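Local coordinates for protein zinc chaperone AztD (Citrobacter koseri, PDB 6CMK) that acts as a periplasmic zinc chaperone, binding zinc ions and handing one directly to the solute-binding protein AztC of the AztABCD transporter, at residues V194-V199 with P213-S218; L234-K239 with P243-L248. All coordinates share one frame; numbering follows the deposited sequence.

Contact 1. Residues V194-V199 with P213-S218; sequences VGARVV and PGLHGS
Leu215 reaches out of the loop 213-218 to the start of strand 195-200, at a junction between two blades of the beta-propeller: the strand belongs to the antiparallel sheet of one blade, and the loop leads on to strand 218-221 of the next. Apolar contact is all that the side chains exchange here. The CD1 branch of Leu215 approaches the methyl of Ala196, with CD1 to CB at 4.2 Å, while the same branch lies against the peptide of Gly195, CD1 being 3.6 Å from the carbonyl O. A chi1 of -169° sets CG opposite the backbone N, beside the carbonyl carbon, and CD1 then lies over the strand's first residues. Ala196 suits this buried site because its single methyl fills little space; Leu227 of the neighbouring sheet also packs on it. Gly195 presents bare backbone and adopts a phi of 166°, an extended conformation readily accessible to glycine.

Backbone packing makes up the other part of the contact. Val194 and Pro213 bring their CA atoms to 4.4 Å while the CB bonds of both point away from the other segment. No hydrogen bond joins the two segments directly, although Val194 pairs through its backbone with Cys212, the residue before Pro213 and one half of the disulfide to Cys229.

Metal binding follows at once along the loop. His216, next to the buried Leu215, binds the high-affinity site 1 zinc together with His126 and His169. Its NE2 is the metal ligand, whereas ND1 is hydrogen-bonded to the carbonyl O of Ser260.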
loop_
_atom_site.group_PDB
_atom_site.type_symbol
_atom_site.label_atom_id
_atom_site.label_comp_id
_atom_site.label_asym_id
_atom_site.label_seq_id
_atom_site.Cartn_x
_atom_site.Cartn_y
_atom_site.Cartn_z
ATOM N N VAL B 194 -17.202 6.509 -28.740
ATOM C CA VAL B 194 -18.623 6.312 -28.484
ATOM C C VAL B 194 -18.880 5.356 -27.337
ATOM O O VAL B 194 -20.048 5.104 -27.004
ATOM C CB VAL B 194 -19.353 5.830 -29.752
ATOM C CG1 VAL B 194 -19.197 6.853 -30.862
ATOM C CG2 VAL B 194 -18.815 4.484 -30.205
ATOM N N GLY B 195 -17.833 4.825 -26.719
ATOM C CA GLY B 195 -17.994 3.898 -25.618
ATOM C C GLY B 195 -16.676 3.200 -25.355
ATOM O O GLY B 195 -15.625 3.649 -25.818
ATOM N N ALA B 196 -16.751 2.093 -24.622
ATOM C CA ALA B 196 -15.571 1.317 -24.273
ATOM C C ALA B 196 -15.931 -0.157 -24.313
ATOM O O ALA B 196 -17.097 -0.532 -24.183
ATOM C CB ALA B 196 -15.030 1.680 -22.887
ATOM N N ARG B 197 -14.910 -0.995 -24.473
ATOM C CA ARG B 197 -15.128 -2.431 -24.469
ATOM C C ARG B 197 -13.946 -3.148 -23.841
ATOM O O ARG B 197 -12.815 -2.655 -23.842
ATOM C CB ARG B 197 -15.359 -2.978 -25.883
ATOM C CG ARG B 197 -14.186 -2.809 -26.840
ATOM C CD ARG B 197 -14.409 -3.623 -28.117
ATOM N NE ARG B 197 -15.573 -3.179 -28.878
ATOM C CZ ARG B 197 -15.532 -2.491 -30.020
ATOM N NH1 ARG B 197 -14.378 -2.146 -30.574
ATOM N NH2 ARG B 197 -16.664 -2.147 -30.624
ATOM N N VAL B 198 -14.228 -4.332 -23.318
ATOM C CA VAL B 198 -13.187 -5.247 -22.867
ATOM C C VAL B 198 -12.621 -5.972 -24.080
ATOM O O VAL B 198 -13.375 -6.430 -24.947
ATOM C CB VAL B 198 -13.755 -6.244 -21.844
ATOM C CG1 VAL B 198 -12.679 -7.229 -21.400
ATOM C CG2 VAL B 198 -14.352 -5.511 -20.640
ATOM N N VAL B 199 -11.294 -6.069 -24.155
ATOM C CA VAL B 199 -10.635 -6.930 -25.129
ATOM C C VAL B 199 -9.625 -7.802 -24.394
ATOM O O VAL B 199 -9.108 -7.421 -23.340
ATOM C CB VAL B 199 -9.944 -6.127 -26.260
ATOM C CG1 VAL B 199 -10.965 -5.301 -27.033
ATOM C CG2 VAL B 199 -8.818 -5.253 -25.710
ATOM N N PRO B 213 -21.577 7.865 -25.001
ATOM C CA PRO B 213 -21.293 8.824 -26.078
ATOM C C PRO B 213 -20.370 9.944 -25.625
ATOM O O PRO B 213 -20.496 10.468 -24.518
ATOM C CB PRO B 213 -22.679 9.360 -26.453
ATOM C CG PRO B 213 -23.572 9.011 -25.317
ATOM C CD PRO B 213 -23.013 7.778 -24.694
ATOM N N GLY B 214 -19.438 10.313 -26.498
ATOM C CA GLY B 214 -18.554 11.424 -26.212
ATOM C C GLY B 214 -17.568 11.097 -25.116
ATOM O O GLY B 214 -17.295 11.942 -24.256
ATOM N N LEU B 215 -17.040 9.878 -25.113
ATOM C CA LEU B 215 -16.153 9.446 -24.040
ATOM C C LEU B 215 -14.851 10.235 -24.053
ATOM O O LEU B 215 -14.166 10.320 -25.081
ATOM C CB LEU B 215 -15.875 7.955 -24.185
ATOM C CG LEU B 215 -15.184 7.263 -23.010
ATOM C CD1 LEU B 215 -15.633 5.811 -22.943
ATOM C CD2 LEU B 215 -13.671 7.347 -23.154
ATOM N N HIS B 216 -14.508 10.811 -22.900
ATOM C CA HIS B 216 -13.252 11.525 -22.714
ATOM C C HIS B 216 -13.079 11.814 -21.232
ATOM O O HIS B 216 -14.008 12.317 -20.589
ATOM C CB HIS B 216 -13.213 12.834 -23.510
ATOM C CG HIS B 216 -11.876 13.500 -23.498
ATOM N ND1 HIS B 216 -11.526 14.451 -22.562
ATOM C CD2 HIS B 216 -10.797 13.348 -24.301
ATOM C CE1 HIS B 216 -10.291 14.858 -22.793
ATOM N NE2 HIS B 216 -9.826 14.204 -23.843
ATOM N N GLY B 217 -11.917 11.498 -20.687
ATOM C CA GLY B 217 -11.655 11.639 -19.262
ATOM C C GLY B 217 -11.494 10.280 -18.611
ATOM O O GLY B 217 -12.281 9.359 -18.853
ATOM N N SER B 218 -10.475 10.158 -17.763
ATOM C CA SER B 218 -10.094 8.868 -17.205
ATOM C C SER B 218 -9.305 9.074 -15.921
ATOM O O SER B 218 -8.469 9.974 -15.835
ATOM C CB SER B 218 -9.254 8.072 -18.210
ATOM O OG SER B 218 -8.197 8.880 -18.705
#

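Contact 2. Residues L234-K239 with P243-L248; sequences LLITQK and PVIRHL
One face of the Arg246 guanidinium is covered by Leu235, whose CD1 methyl sits 3.3 Å above the plane, displaced from the centre of the group, and comes within 3.4 Å of NH2. The imidazole of His247 is met differently: CD2 of Leu234 lies in the ring plane at its edge, 3.8 Å from His247 CD2. Farther round that ring, NE2 is hydrogen-bonded to Thr231 OG1, which anchors the polar end. Arg246 starts with CG between the backbone N and the carbonyl carbon (chi1 68°), then runs extended to NE, carrying its aliphatic part past Leu235; a long chain with a charged end suits an exposed place beside a buried leucine.

These pairs belong to a beta hairpin, the two last strands of a four-stranded antiparallel propeller blade, with 244-249 at the outer edge. Leu235 and Arg246 form a hydrogen-bonded pair, Leu235 N to Arg246 O at 2.7 Å and Arg246 N to Leu235 O at 2.9 Å. Thr237 and Val244 form the next such pair, with Thr237 N bonded to Val244 O and Val244 N bonded back to Thr237 O at 2.8 Å.

On the face bearing Leu234, Ile236 and Ile245, branched aliphatics mesh: Leu234 CB meets Ile245 CG2 at 4.0 Å, and the two isoleucines lie side by side. This face turns to the preceding blade, where Val198 packs on Ile245. Beta-branched Ile236, Ile245, Thr237 and Val244 suit extended backbone, the apolar isoleucines facing that blade. Beyond the paired strands, the extended Gln238 runs alongside Pro243; its OE1 accepts a hydrogen bond from Asp176 N and its NE2 donates to Ala241 O. On the face bearing Leu235, Thr237, Val244 and Arg246, a water joins Thr237 OG1 to Val244 O, donating to the carbonyl at 2.9 Å.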
loop_
_atom_site.group_PDB
_atom_site.type_symbol
_atom_site.label_atom_id
_atom_site.label_comp_id
_atom_site.label_asym_id
_atom_site.label_seq_id
_atom_site.Cartn_x
_atom_site.Cartn_y
_atom_site.Cartn_z
ATOM N N LEU B 234 -18.377 5.421 -16.815
ATOM C CA LEU B 234 -18.176 3.983 -16.833
ATOM C C LEU B 234 -17.242 3.669 -15.679
ATOM O O LEU B 234 -16.222 4.342 -15.507
ATOM C CB LEU B 234 -17.569 3.513 -18.150
ATOM C CG LEU B 234 -18.371 3.751 -19.422
ATOM C CD1 LEU B 234 -17.601 3.196 -20.596
ATOM C CD2 LEU B 234 -19.753 3.122 -19.357
ATOM N N LEU B 235 -17.606 2.678 -14.872
ATOM C CA LEU B 235 -16.824 2.284 -13.712
ATOM C C LEU B 235 -16.363 0.857 -13.937
ATOM O O LEU B 235 -17.180 -0.008 -14.257
ATOM C CB LEU B 235 -17.646 2.390 -12.427
ATOM C CG LEU B 235 -18.100 3.809 -12.079
ATOM C CD1 LEU B 235 -18.958 3.827 -10.837
ATOM C CD2 LEU B 235 -16.904 4.733 -11.903
ATOM N N ILE B 236 -15.061 0.625 -13.794
ATOM C CA ILE B 236 -14.434 -0.647 -14.154
ATOM C C ILE B 236 -13.779 -1.249 -12.920
ATOM O O ILE B 236 -13.063 -0.560 -12.190
ATOM C CB ILE B 236 -13.379 -0.469 -15.267
ATOM C CG1 ILE B 236 -13.926 0.382 -16.428
ATOM C CG2 ILE B 236 -12.909 -1.829 -15.791
ATOM C CD1 ILE B 236 -12.838 0.892 -17.342
ATOM N N THR B 237 -13.996 -2.550 -12.715
ATOM C CA THR B 237 -13.302 -3.323 -11.690
ATOM C C THR B 237 -12.908 -4.663 -12.288
ATOM O O THR B 237 -13.521 -5.128 -13.250
ATOM C CB THR B 237 -14.172 -3.591 -10.463
ATOM O OG1 THR B 237 -15.374 -4.237 -10.882
ATOM C CG2 THR B 237 -14.523 -2.305 -9.733
ATOM N N GLN B 238 -11.886 -5.292 -11.702
ATOM C CA GLN B 238 -11.520 -6.650 -12.082
ATOM C C GLN B 238 -11.214 -7.447 -10.831
ATOM O O GLN B 238 -10.450 -6.996 -9.974
ATOM C CB GLN B 238 -10.302 -6.701 -13.007
ATOM C CG GLN B 238 -9.989 -8.136 -13.461
ATOM C CD GLN B 238 -8.763 -8.237 -14.336
ATOM O OE1 GLN B 238 -7.777 -7.535 -14.136
ATOM N NE2 GLN B 238 -8.820 -9.126 -15.317
ATOM N N LYS B 239 -11.790 -8.638 -10.748
ATOM C CA LYS B 239 -11.387 -9.573 -9.709
ATOM C C LYS B 239 -10.652 -10.733 -10.369
ATOM O O LYS B 239 -9.544 -10.535 -10.878
ATOM C CB LYS B 239 -12.608 -9.968 -8.886
ATOM C CG LYS B 239 -13.071 -8.763 -8.063
ATOM C CD LYS B 239 -14.233 -9.069 -7.150
ATOM C CE LYS B 239 -14.956 -7.790 -6.747
ATOM N NZ LYS B 239 -14.097 -6.862 -5.954
ATOM N N PRO B 243 -12.507 -8.001 -16.660
ATOM C CA PRO B 243 -13.013 -6.778 -16.027
ATOM C C PRO B 243 -14.500 -6.616 -16.287
ATOM O O PRO B 243 -15.042 -7.127 -17.277
ATOM C CB PRO B 243 -12.197 -5.653 -16.676
ATOM C CG PRO B 243 -11.336 -6.254 -17.688
ATOM C CD PRO B 243 -11.423 -7.751 -17.622
ATOM N N VAL B 244 -15.163 -5.915 -15.366
ATOM C CA VAL B 244 -16.594 -5.649 -15.435
ATOM C C VAL B 244 -16.806 -4.143 -15.526
ATOM O O VAL B 244 -16.302 -3.385 -14.689
ATOM C CB VAL B 244 -17.337 -6.230 -14.219
ATOM C CG1 VAL B 244 -18.822 -5.881 -14.282
ATOM C CG2 VAL B 244 -17.141 -7.739 -14.153
ATOM N N ILE B 245 -17.578 -3.722 -16.527
ATOM C CA ILE B 245 -17.900 -2.316 -16.759
ATOM C C ILE B 245 -19.346 -2.080 -16.343
ATOM O O ILE B 245 -20.253 -2.786 -16.800
ATOM C CB ILE B 245 -17.709 -1.926 -18.238
ATOM C CG1 ILE B 245 -16.286 -2.209 -18.721
ATOM C CG2 ILE B 245 -18.065 -0.452 -18.453
ATOM C CD1 ILE B 245 -16.136 -2.086 -20.235
ATOM N N ARG B 246 -19.571 -1.071 -15.510
ATOM C CA ARG B 246 -20.922 -0.623 -15.233
ATOM C C ARG B 246 -21.021 0.868 -15.526
ATOM O O ARG B 246 -20.026 1.593 -15.511
ATOM C CB ARG B 246 -21.337 -0.923 -13.786
ATOM C CG ARG B 246 -20.621 -0.135 -12.704
ATOM C CD ARG B 246 -21.299 -0.378 -11.359
ATOM N NE ARG B 246 -20.707 0.385 -10.259
ATOM C CZ ARG B 246 -21.307 1.378 -9.601
ATOM N NH1 ARG B 246 -22.539 1.765 -9.910
ATOM N NH2 ARG B 246 -20.666 1.989 -8.613
ATOM N N HIS B 247 -22.235 1.318 -15.811
ATOM C CA HIS B 247 -22.485 2.716 -16.136
ATOM C C HIS B 247 -23.171 3.387 -14.961
ATOM O O HIS B 247 -24.178 2.880 -14.453
ATOM C CB HIS B 247 -23.346 2.854 -17.393
ATOM C CG HIS B 247 -23.617 4.275 -17.783
ATOM N ND1 HIS B 247 -24.826 4.894 -17.550
ATOM C CD2 HIS B 247 -22.833 5.197 -18.391
ATOM C CE1 HIS B 247 -24.776 6.136 -18.002
ATOM N NE2 HIS B 247 -23.578 6.345 -18.517
ATOM N N LEU B 248 -22.619 4.516 -14.528
ATOM C CA LEU B 248 -23.223 5.342 -13.495
ATOM C C LEU B 248 -23.681 6.652 -14.130
ATOM O O LEU B 248 -22.841 7.515 -14.431
ATOM C CB LEU B 248 -22.227 5.605 -12.366
ATOM C CG LEU B 248 -22.690 6.560 -11.261
ATOM C CD1 LEU B 248 -23.921 6.008 -10.559
ATOM C CD2 LEU B 248 -21.548 6.796 -10.281
HETATM O O HOH W 1 -17.382 -2.558 -12.084
#

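Contact 1 is a small, buried meeting of a strand with the loop that enters the next blade, whereas contact 2 is a larger, partly exposed hairpin within that blade. Packing alone joins the segments of contact 1; contact 2 adds a backbone hydrogen-bond ladder and, at its surface, a charged group and a bridging water. The two share an interblade layer: Leu234 CD1 touches both Ala196 CB, at 3.8 Å, and Leu215 CD1, while Val198 CG2 packs against Pro243 O. The hairpin thus lies against the same strand 195-200 that Leu215 meets. Zinc ligation belongs to contact 1; the side chain of Leu234, in contact 2, is about 11 Å from that of His216.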